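Interferon alpha/beta receptor 1 (Mus musculus, PDB 3WCY) pairs with IFNAR2 to form the cell-surface receptor for type I interferons, whose binding switches on JAK-STAT signalling. Local coordinates at residues F137-R142 / V176-P181; P104-L109 / H119-G124; D319-Y324 / F359-L364. One frame throughout, in Å; residues are numbered along the deposited sequence.

Contact 1 (F137-R142 / V176-P181); sequences FSYTIR and VKAIHP
F137 turns the edge of its ring toward the imidazole face of H180, a T-shaped pair with ring centroids 5.6 Å apart and planes at 76°; the carbonyl O of I179 lies at the F137 edge, near the ring plane. Y139 is held differently. Its CG is anti to the carbonyl carbon (chi1 -51°), which leans the ring across the gap onto A178: CE1 meets A178 CB at 3.7 Å, while the O of K177 sits at the ring edge. Y159 adds an edge-to-face partner to the same ring.

These side chains ride on an antiparallel pair in the second fibronectin type III domain. S138 and I179 exchange two nearly straight backbone bonds, S138 N to I179 O and I179 N to S138 O, each 2.8 Å. T140 and K177 exchange two more, with T140 N 3.1 Å from K177 O. Beside Y139 and A178, I141 and V176 run side by side, and I141 CG2 reaches V176 CG2 at 3.8 Å. On the face of S138, T140, K177 and I179, the I179 CD1 methyl meets T140 CG2 at 4.0 Å, and the lysine chain leads off toward S187.

The two faces therefore differ in chemistry: Y139, I141, V176 and A178 are buried, three of them packed over strand 116-121, whereas the mixed polar and aliphatic face remains partly exposed.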
loop_
_atom_site.group_PDB
_atom_site.type_symbol
_atom_site.label_atom_id
_atom_site.label_comp_id
_atom_site.label_asym_id
_atom_site.label_seq_id
_atom_site.Cartn_x
_atom_site.Cartn_y
_atom_site.Cartn_z
ATOM N N PHE A 137 7.751 -3.279 5.654
ATOM C CA PHE A 137 7.251 -3.718 6.961
ATOM C C PHE A 137 5.736 -3.704 7.115
ATOM O O PHE A 137 5.056 -2.780 6.671
ATOM C CB PHE A 137 7.857 -2.896 8.112
ATOM C CG PHE A 137 9.354 -2.921 8.309
ATOM C CD1 PHE A 137 10.061 -4.117 8.255
ATOM C CD2 PHE A 137 10.041 -1.768 8.659
ATOM C CE1 PHE A 137 11.443 -4.139 8.462
ATOM C CE2 PHE A 137 11.417 -1.797 8.888
ATOM C CZ PHE A 137 12.107 -2.984 8.792
ATOM N N SER A 138 5.227 -4.734 7.782
ATOM C CA SER A 138 3.825 -4.912 8.145
ATOM C C SER A 138 3.842 -5.174 9.645
ATOM O O SER A 138 4.904 -5.476 10.192
ATOM C CB SER A 138 3.217 -6.102 7.406
ATOM O OG SER A 138 1.867 -6.319 7.789
ATOM N N TYR A 139 2.693 -5.015 10.315
ATOM C CA TYR A 139 2.590 -5.222 11.763
ATOM C C TYR A 139 1.379 -6.065 12.123
ATOM O O TYR A 139 0.372 -6.047 11.407
ATOM C CB TYR A 139 2.602 -3.877 12.534
ATOM C CG TYR A 139 3.762 -2.985 12.147
ATOM C CD1 TYR A 139 5.019 -3.153 12.721
ATOM C CD2 TYR A 139 3.623 -2.017 11.150
ATOM C CE1 TYR A 139 6.103 -2.363 12.336
ATOM C CE2 TYR A 139 4.701 -1.226 10.753
ATOM C CZ TYR A 139 5.940 -1.404 11.349
ATOM O OH TYR A 139 7.011 -0.641 10.960
ATOM N N THR A 140 1.504 -6.853 13.196
ATOM C CA THR A 140 0.436 -7.716 13.706
ATOM C C THR A 140 0.230 -7.348 15.179
ATOM O O THR A 140 1.179 -7.412 15.967
ATOM C CB THR A 140 0.774 -9.216 13.524
ATOM O OG1 THR A 140 1.851 -9.571 14.393
ATOM C CG2 THR A 140 1.116 -9.592 12.090
ATOM N N ILE A 141 -0.991 -6.934 15.537
ATOM C CA ILE A 141 -1.331 -6.519 16.898
ATOM C C ILE A 141 -2.148 -7.595 17.599
ATOM O O ILE A 141 -3.069 -8.159 17.003
ATOM C CB ILE A 141 -2.082 -5.148 16.958
ATOM C CG1 ILE A 141 -1.883 -4.220 15.717
ATOM C CG2 ILE A 141 -1.889 -4.442 18.300
ATOM C CD1 ILE A 141 -0.524 -3.550 15.536
ATOM N N ARG A 142 -1.830 -7.836 18.887
ATOM C CA ARG A 142 -2.521 -8.769 19.772
ATOM C C ARG A 142 -3.086 -7.983 20.952
ATOM O O ARG A 142 -2.341 -7.292 21.646
ATOM C CB ARG A 142 -1.571 -9.858 20.272
ATOM C CG ARG A 142 -1.418 -11.045 19.338
ATOM C CD ARG A 142 -0.562 -12.098 20.015
ATOM N NE ARG A 142 -0.257 -13.230 19.144
ATOM C CZ ARG A 142 0.755 -14.072 19.337
ATOM N NH1 ARG A 142 1.578 -13.907 20.369
ATOM N NH2 ARG A 142 0.960 -15.077 18.494
ATOM N N VAL A 176 2.809 -5.885 19.765
ATOM C CA VAL A 176 3.001 -5.553 18.345
ATOM C C VAL A 176 4.261 -6.212 17.795
ATOM O O VAL A 176 5.349 -6.039 18.347
ATOM C CB VAL A 176 2.989 -4.018 18.081
ATOM C CG1 VAL A 176 3.147 -3.697 16.598
ATOM C CG2 VAL A 176 1.726 -3.366 18.632
ATOM N N LYS A 177 4.099 -6.944 16.689
ATOM C CA LYS A 177 5.152 -7.652 15.970
ATOM C C LYS A 177 5.442 -6.928 14.639
ATOM O O LYS A 177 4.505 -6.581 13.902
ATOM C CB LYS A 177 4.689 -9.099 15.704
ATOM C CG LYS A 177 5.717 -10.036 15.087
ATOM C CD LYS A 177 5.099 -11.408 14.825
ATOM C CE LYS A 177 6.107 -12.540 14.761
ATOM N NZ LYS A 177 6.592 -12.951 16.108
ATOM N N ALA A 178 6.733 -6.703 14.333
ATOM C CA ALA A 178 7.135 -6.101 13.062
ATOM C C ALA A 178 7.518 -7.226 12.125
ATOM O O ALA A 178 8.342 -8.078 12.475
ATOM C CB ALA A 178 8.308 -5.156 13.258
ATOM N N ILE A 179 6.885 -7.280 10.959
ATOM C CA ILE A 179 7.195 -8.330 9.988
ATOM C C ILE A 179 7.650 -7.780 8.646
ATOM O O ILE A 179 7.145 -6.744 8.220
ATOM C CB ILE A 179 6.094 -9.424 9.876
ATOM C CG1 ILE A 179 4.679 -8.823 9.699
ATOM C CG2 ILE A 179 6.158 -10.374 11.079
ATOM C CD1 ILE A 179 3.644 -9.769 9.044
ATOM N N HIS A 180 8.643 -8.446 8.013
ATOM C CA HIS A 180 9.157 -8.126 6.671
ATOM C C HIS A 180 8.561 -9.225 5.753
ATOM O O HIS A 180 9.162 -10.298 5.626
ATOM C CB HIS A 180 10.707 -8.143 6.638
ATOM C CG HIS A 180 11.329 -7.374 5.502
ATOM N ND1 HIS A 180 10.689 -7.226 4.272
ATOM C CD2 HIS A 180 12.529 -6.750 5.441
ATOM C CE1 HIS A 180 11.512 -6.513 3.520
ATOM N NE2 HIS A 180 12.632 -6.203 4.175
ATOM N N PRO A 181 7.348 -9.018 5.175
ATOM C CA PRO A 181 6.708 -10.095 4.396
ATOM C C PRO A 181 7.402 -10.562 3.120
ATOM O O PRO A 181 7.008 -11.597 2.578
ATOM C CB PRO A 181 5.299 -9.554 4.126
ATOM C CG PRO A 181 5.436 -8.084 4.201
ATOM C CD PRO A 181 6.466 -7.834 5.261
#

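Contact 2 (P104-L109 / H119-G124); sequences PPEVRL and HISPPG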
loop_
_atom_site.group_PDB
_atom_site.type_symbol
_atom_site.label_atom_id
_atom_site.label_comp_id
_atom_site.label_asym_id
_atom_site.label_seq_id
_atom_site.Cartn_x
_atom_site.Cartn_y
_atom_site.Cartn_z
ATOM N N PRO A 104 12.228 -5.329 18.193
ATOM C CA PRO A 104 10.767 -5.103 18.208
ATOM C C PRO A 104 10.366 -3.645 17.913
ATOM O O PRO A 104 11.176 -2.745 18.161
ATOM C CB PRO A 104 10.351 -5.555 19.609
ATOM C CG PRO A 104 11.481 -6.405 20.100
ATOM C CD PRO A 104 12.704 -5.812 19.505
ATOM N N PRO A 105 9.173 -3.374 17.332
ATOM C CA PRO A 105 8.811 -1.975 17.043
ATOM C C PRO A 105 8.430 -1.190 18.302
ATOM O O PRO A 105 7.854 -1.769 19.227
ATOM C CB PRO A 105 7.632 -2.109 16.077
ATOM C CG PRO A 105 7.009 -3.400 16.405
ATOM C CD PRO A 105 8.085 -4.300 16.958
ATOM N N GLU A 106 8.765 0.111 18.351
ATOM C CA GLU A 106 8.416 0.956 19.495
ATOM C C GLU A 106 6.895 1.233 19.468
ATOM O O GLU A 106 6.352 1.601 18.422
ATOM C CB GLU A 106 9.251 2.252 19.506
ATOM C CG GLU A 106 9.208 3.008 20.828
ATOM C CD GLU A 106 9.959 4.327 20.855
ATOM O OE1 GLU A 106 10.985 4.407 21.571
ATOM O OE2 GLU A 106 9.512 5.288 20.186
ATOM N N VAL A 107 6.212 1.012 20.607
ATOM C CA VAL A 107 4.758 1.179 20.688
ATOM C C VAL A 107 4.289 2.041 21.860
ATOM O O VAL A 107 4.692 1.802 22.994
ATOM C CB VAL A 107 3.989 -0.175 20.535
ATOM C CG1 VAL A 107 4.726 -1.332 21.200
ATOM C CG2 VAL A 107 2.549 -0.088 21.036
ATOM N N ARG A 108 3.446 3.050 21.572
ATOM C CA ARG A 108 2.854 3.926 22.586
ATOM C C ARG A 108 1.339 3.848 22.446
ATOM O O ARG A 108 0.811 4.033 21.349
ATOM C CB ARG A 108 3.337 5.395 22.473
ATOM C CG ARG A 108 4.857 5.613 22.388
ATOM C CD ARG A 108 5.629 5.314 23.666
ATOM N NE ARG A 108 7.071 5.304 23.413
ATOM C CZ ARG A 108 8.003 5.185 24.352
ATOM N NH1 ARG A 108 7.660 5.078 25.631
ATOM N NH2 ARG A 108 9.288 5.184 24.023
ATOM N N LEU A 109 0.646 3.563 23.558
ATOM C CA LEU A 109 -0.813 3.421 23.595
ATOM C C LEU A 109 -1.531 4.708 23.999
ATOM O O LEU A 109 -1.032 5.472 24.828
ATOM C CB LEU A 109 -1.229 2.269 24.531
ATOM C CG LEU A 109 -0.573 0.911 24.283
ATOM C CD1 LEU A 109 -0.698 0.042 25.473
ATOM C CD2 LEU A 109 -1.165 0.227 23.085
ATOM N N HIS A 119 0.235 3.438 18.412
ATOM C CA HIS A 119 1.218 4.222 17.676
ATOM C C HIS A 119 2.486 3.392 17.526
ATOM O O HIS A 119 3.244 3.214 18.486
ATOM C CB HIS A 119 1.477 5.570 18.364
ATOM C CG HIS A 119 0.230 6.367 18.605
ATOM N ND1 HIS A 119 -0.257 7.247 17.658
ATOM C CD2 HIS A 119 -0.600 6.378 19.675
ATOM C CE1 HIS A 119 -1.365 7.754 18.174
ATOM N NE2 HIS A 119 -1.607 7.271 19.389
ATOM N N ILE A 120 2.670 2.818 16.328
ATOM C CA ILE A 120 3.813 1.970 16.015
ATOM C C ILE A 120 4.930 2.787 15.372
ATOM O O ILE A 120 4.707 3.508 14.395
ATOM C CB ILE A 120 3.423 0.748 15.129
ATOM C CG1 ILE A 120 2.131 0.067 15.600
ATOM C CG2 ILE A 120 4.564 -0.261 15.031
ATOM C CD1 ILE A 120 1.252 -0.398 14.491
ATOM N N SER A 121 6.134 2.655 15.922
ATOM C CA SER A 121 7.347 3.248 15.380
ATOM C C SER A 121 8.152 2.065 14.795
ATOM O O SER A 121 8.286 1.040 15.476
ATOM C CB SER A 121 8.132 3.964 16.471
ATOM O OG SER A 121 8.827 5.075 15.932
ATOM N N PRO A 122 8.616 2.141 13.520
ATOM C CA PRO A 122 9.343 1.002 12.929
ATOM C C PRO A 122 10.708 0.732 13.577
ATOM O O PRO A 122 11.258 1.653 14.190
ATOM C CB PRO A 122 9.492 1.416 11.463
ATOM C CG PRO A 122 9.481 2.893 11.487
ATOM C CD PRO A 122 8.528 3.270 12.572
ATOM N N PRO A 123 11.281 -0.500 13.459
ATOM C CA PRO A 123 12.613 -0.757 14.048
ATOM C C PRO A 123 13.692 0.214 13.522
ATOM O O PRO A 123 13.925 0.282 12.310
ATOM C CB PRO A 123 12.899 -2.212 13.642
ATOM C CG PRO A 123 11.581 -2.806 13.341
ATOM C CD PRO A 123 10.764 -1.701 12.772
ATOM N N GLY A 124 14.284 0.997 14.424
ATOM C CA GLY A 124 15.288 2.003 14.085
ATOM C C GLY A 124 14.778 3.424 14.258
ATOM O O GLY A 124 13.725 3.780 13.713
#
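P105 and I120 make the snug part of this contact: the proline CB lies 3.7 Å from I120 CG2, and both residues are buried. That CG2 lies against both P105 and Y139 of the facing sheet, while CD1, at the end of the other branch, meets I141. V107 shares this inner face.

Across the A-B hairpin of the second fibronectin type III domain, S121 N gives a short, fairly straight bond to E106 O (2.7 Å, 164°). The return bond, E106 N to S121 O, is weak and bent to 124°, just where the strand pairing gives way to prolines. Further along, R108 and H119 swap bonds, R108 N reaching H119 O at 3.1 Å.

The outer face is looser. E106 CB and S121 CB touch at 3.7 Å, and H119 keeps R108 O at its ring edge, in plane, while NE2 bonds to E110. Beyond CB, E106 stands out extended from the strand, and R108, bent at chi2 (-70°), folds back along it into a salt bridge, NH2 to OE1 at 3.1 Å, whose hydrogen bond is weak. Apolar contact thus fills the inner face, whereas the outer charge pair lies along one strand and is probably weakened by solvent.

Contact 3 (D319-Y324 / F359-L364); sequences DTLLVY and FTLKNL
L361 pushes its CD1 methyl into the notch between L321 and V323, and that knob sets the shape of this contact within the beta sandwich of the fourth fibronectin type III domain. Strand 321-326 is the middle strand of a three-stranded sheet and strand 358-361 is its edge, running antiparallel beside it. The CD1 atom of L361 stands 3.8 Å from L321 CD2 and the same distance from V323 CG2, so the two methyls form the walls of the hollow. With CG anti to the carbonyl carbon, chi1 -67° lifts CG of L361 off the sheet into the sandwich, and CD1 then lies over the gap between those two methyls; L321 and L361 otherwise lie alongside, pointing the same way into the sandwich, where F341 of the opposite sheet meets L361.

A second bump comes from beyond the strand end. L364 curls back and sets its CD1 on L321 CB at 3.6 Å, closing that end of the leucine cluster. At the other end V323 and F359 meet only at their bases, CB to CB at 4.0 Å, because the phenyl ring leads away to pack on Y337 and I339.

The outer face is shallower. T360 straddles two neighbours: its CG2 methyl touches T320 CB at 3.8 Å, and its OG1 side turns to the L322 branch point. T320 in turn rests its own CG2 against both the T360 methyl and K362 CB, the latter 3.7 Å off.

Four backbone bonds hold the pairing. V323 N to F359 O is almost straight, at 173°, whereas the 2.8 Å bond from L361 N reaches L321 O from above the carbonyl plane, 44° out of it.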
loop_
_atom_site.group_PDB
_atom_site.type_symbol
_atom_site.label_atom_id
_atom_site.label_comp_id
_atom_site.label_asym_id
_atom_site.label_seq_id
_atom_site.Cartn_x
_atom_site.Cartn_y
_atom_site.Cartn_z
ATOM N N ASP A 319 -30.486 -30.411 -15.585
ATOM C CA ASP A 319 -29.779 -30.216 -14.319
ATOM C C ASP A 319 -28.950 -28.921 -14.272
ATOM O O ASP A 319 -29.455 -27.857 -13.911
ATOM C CB ASP A 319 -28.884 -31.420 -14.017
ATOM C CG ASP A 319 -28.494 -31.505 -12.555
ATOM O OD1 ASP A 319 -29.312 -31.114 -11.696
ATOM O OD2 ASP A 319 -27.368 -31.961 -12.264
ATOM N N THR A 320 -27.675 -29.036 -14.634
ATOM C CA THR A 320 -26.690 -27.959 -14.550
ATOM C C THR A 320 -27.024 -26.823 -15.509
ATOM O O THR A 320 -27.496 -27.070 -16.620
ATOM C CB THR A 320 -25.271 -28.497 -14.818
ATOM O OG1 THR A 320 -25.258 -29.236 -16.041
ATOM C CG2 THR A 320 -24.741 -29.363 -13.684
ATOM N N LEU A 321 -26.774 -25.580 -15.078
ATOM C CA LEU A 321 -26.980 -24.400 -15.910
ATOM C C LEU A 321 -25.603 -23.783 -16.174
ATOM O O LEU A 321 -25.052 -23.091 -15.313
ATOM C CB LEU A 321 -27.940 -23.407 -15.237
ATOM C CG LEU A 321 -28.537 -22.341 -16.141
ATOM C CD1 LEU A 321 -30.037 -22.279 -15.984
ATOM C CD2 LEU A 321 -27.918 -20.989 -15.873
ATOM N N LEU A 322 -25.022 -24.103 -17.344
ATOM C CA LEU A 322 -23.703 -23.619 -17.751
ATOM C C LEU A 322 -23.748 -22.149 -18.152
ATOM O O LEU A 322 -24.616 -21.739 -18.921
ATOM C CB LEU A 322 -23.135 -24.473 -18.893
ATOM C CG LEU A 322 -21.660 -24.857 -18.783
ATOM C CD1 LEU A 322 -21.373 -26.115 -19.581
ATOM C CD2 LEU A 322 -20.742 -23.714 -19.239
ATOM N N VAL A 323 -22.812 -21.361 -17.608
ATOM C CA VAL A 323 -22.687 -19.918 -17.835
ATOM C C VAL A 323 -21.293 -19.614 -18.414
ATOM O O VAL A 323 -20.289 -20.067 -17.859
ATOM C CB VAL A 323 -22.978 -19.111 -16.528
ATOM C CG1 VAL A 323 -22.790 -17.614 -16.736
ATOM C CG2 VAL A 323 -24.379 -19.389 -15.997
ATOM N N TYR A 324 -21.236 -18.862 -19.527
ATOM C CA TYR A 324 -19.968 -18.475 -20.145
ATOM C C TYR A 324 -19.769 -16.961 -20.178
ATOM O O TYR A 324 -20.568 -16.241 -20.779
ATOM C CB TYR A 324 -19.774 -19.083 -21.549
ATOM C CG TYR A 324 -18.311 -19.233 -21.911
ATOM C CD1 TYR A 324 -17.692 -20.477 -21.887
ATOM C CD2 TYR A 324 -17.530 -18.122 -22.218
ATOM C CE1 TYR A 324 -16.333 -20.615 -22.169
ATOM C CE2 TYR A 324 -16.168 -18.243 -22.477
ATOM C CZ TYR A 324 -15.574 -19.493 -22.464
ATOM O OH TYR A 324 -14.233 -19.609 -22.744
ATOM N N PHE A 359 -18.508 -21.234 -15.887
ATOM C CA PHE A 359 -19.215 -21.347 -14.609
ATOM C C PHE A 359 -20.320 -22.377 -14.802
ATOM O O PHE A 359 -20.990 -22.366 -15.833
ATOM C CB PHE A 359 -19.843 -19.999 -14.210
ATOM C CG PHE A 359 -18.901 -18.973 -13.630
ATOM C CD1 PHE A 359 -18.869 -18.731 -12.262
ATOM C CD2 PHE A 359 -18.072 -18.221 -14.453
ATOM C CE1 PHE A 359 -18.007 -17.765 -11.727
ATOM C CE2 PHE A 359 -17.208 -17.261 -13.917
ATOM C CZ PHE A 359 -17.178 -17.041 -12.558
ATOM N N THR A 360 -20.501 -23.272 -13.836
ATOM C CA THR A 360 -21.530 -24.301 -13.924
ATOM C C THR A 360 -22.464 -24.200 -12.719
ATOM O O THR A 360 -22.090 -24.591 -11.607
ATOM C CB THR A 360 -20.887 -25.685 -14.177
ATOM O OG1 THR A 360 -20.168 -25.643 -15.413
ATOM C CG2 THR A 360 -21.905 -26.817 -14.222
ATOM N N LEU A 361 -23.666 -23.634 -12.934
ATOM C CA LEU A 361 -24.656 -23.498 -11.867
ATOM C C LEU A 361 -25.347 -24.831 -11.668
ATOM O O LEU A 361 -26.216 -25.220 -12.453
ATOM C CB LEU A 361 -25.665 -22.365 -12.129
ATOM C CG LEU A 361 -25.111 -20.944 -12.109
ATOM C CD1 LEU A 361 -26.128 -19.957 -12.627
ATOM C CD2 LEU A 361 -24.691 -20.551 -10.728
ATOM N N LYS A 362 -24.892 -25.565 -10.648
ATOM C CA LYS A 362 -25.426 -26.884 -10.319
ATOM C C LYS A 362 -26.348 -26.890 -9.099
ATOM O O LYS A 362 -26.260 -26.004 -8.244
ATOM C CB LYS A 362 -24.325 -27.962 -10.251
ATOM C CG LYS A 362 -23.154 -27.678 -9.306
ATOM C CD LYS A 362 -21.883 -28.471 -9.675
ATOM C CE LYS A 362 -21.925 -29.953 -9.351
ATOM N NZ LYS A 362 -22.463 -30.766 -10.481
ATOM N N ASN A 363 -27.264 -27.878 -9.068
ATOM C CA ASN A 363 -28.273 -28.112 -8.037
ATOM C C ASN A 363 -29.289 -26.968 -7.904
ATOM O O ASN A 363 -29.554 -26.482 -6.805
ATOM C CB ASN A 363 -27.644 -28.542 -6.695
ATOM C CG ASN A 363 -26.703 -29.715 -6.802
ATOM O OD1 ASN A 363 -27.092 -30.830 -7.171
ATOM N ND2 ASN A 363 -25.442 -29.487 -6.472
ATOM N N LEU A 364 -29.861 -26.541 -9.036
ATOM C CA LEU A 364 -30.904 -25.514 -9.070
ATOM C C LEU A 364 -32.273 -26.217 -9.132
ATOM O O LEU A 364 -32.359 -27.344 -9.629
ATOM C CB LEU A 364 -30.747 -24.602 -10.298
ATOM C CG LEU A 364 -29.470 -23.776 -10.428
ATOM C CD1 LEU A 364 -29.276 -23.338 -11.841
ATOM C CD2 LEU A 364 -29.506 -22.544 -9.548
#

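Along the chain contact 2 closes first, contact 1 follows, and contact 3 comes last. The first two belong to one domain, the second fibronectin type III repeat, with centres 10 Å apart: contact 2 lies in its three-stranded sheet and contact 1 in the facing four-stranded one. They touch through the shared core, I141 CD1 packing on I120 CD1 at 3.8 Å and Y139 reaching P122. Contact 3 pairs two strands of the three-stranded sheet in the fourth repeat, with centres about 43 Å from contact 1 and 52 Å from contact 2. It touches neither, so the second and fourth domains pack separately in this extracellular region of a membrane receptor built from consecutive domains.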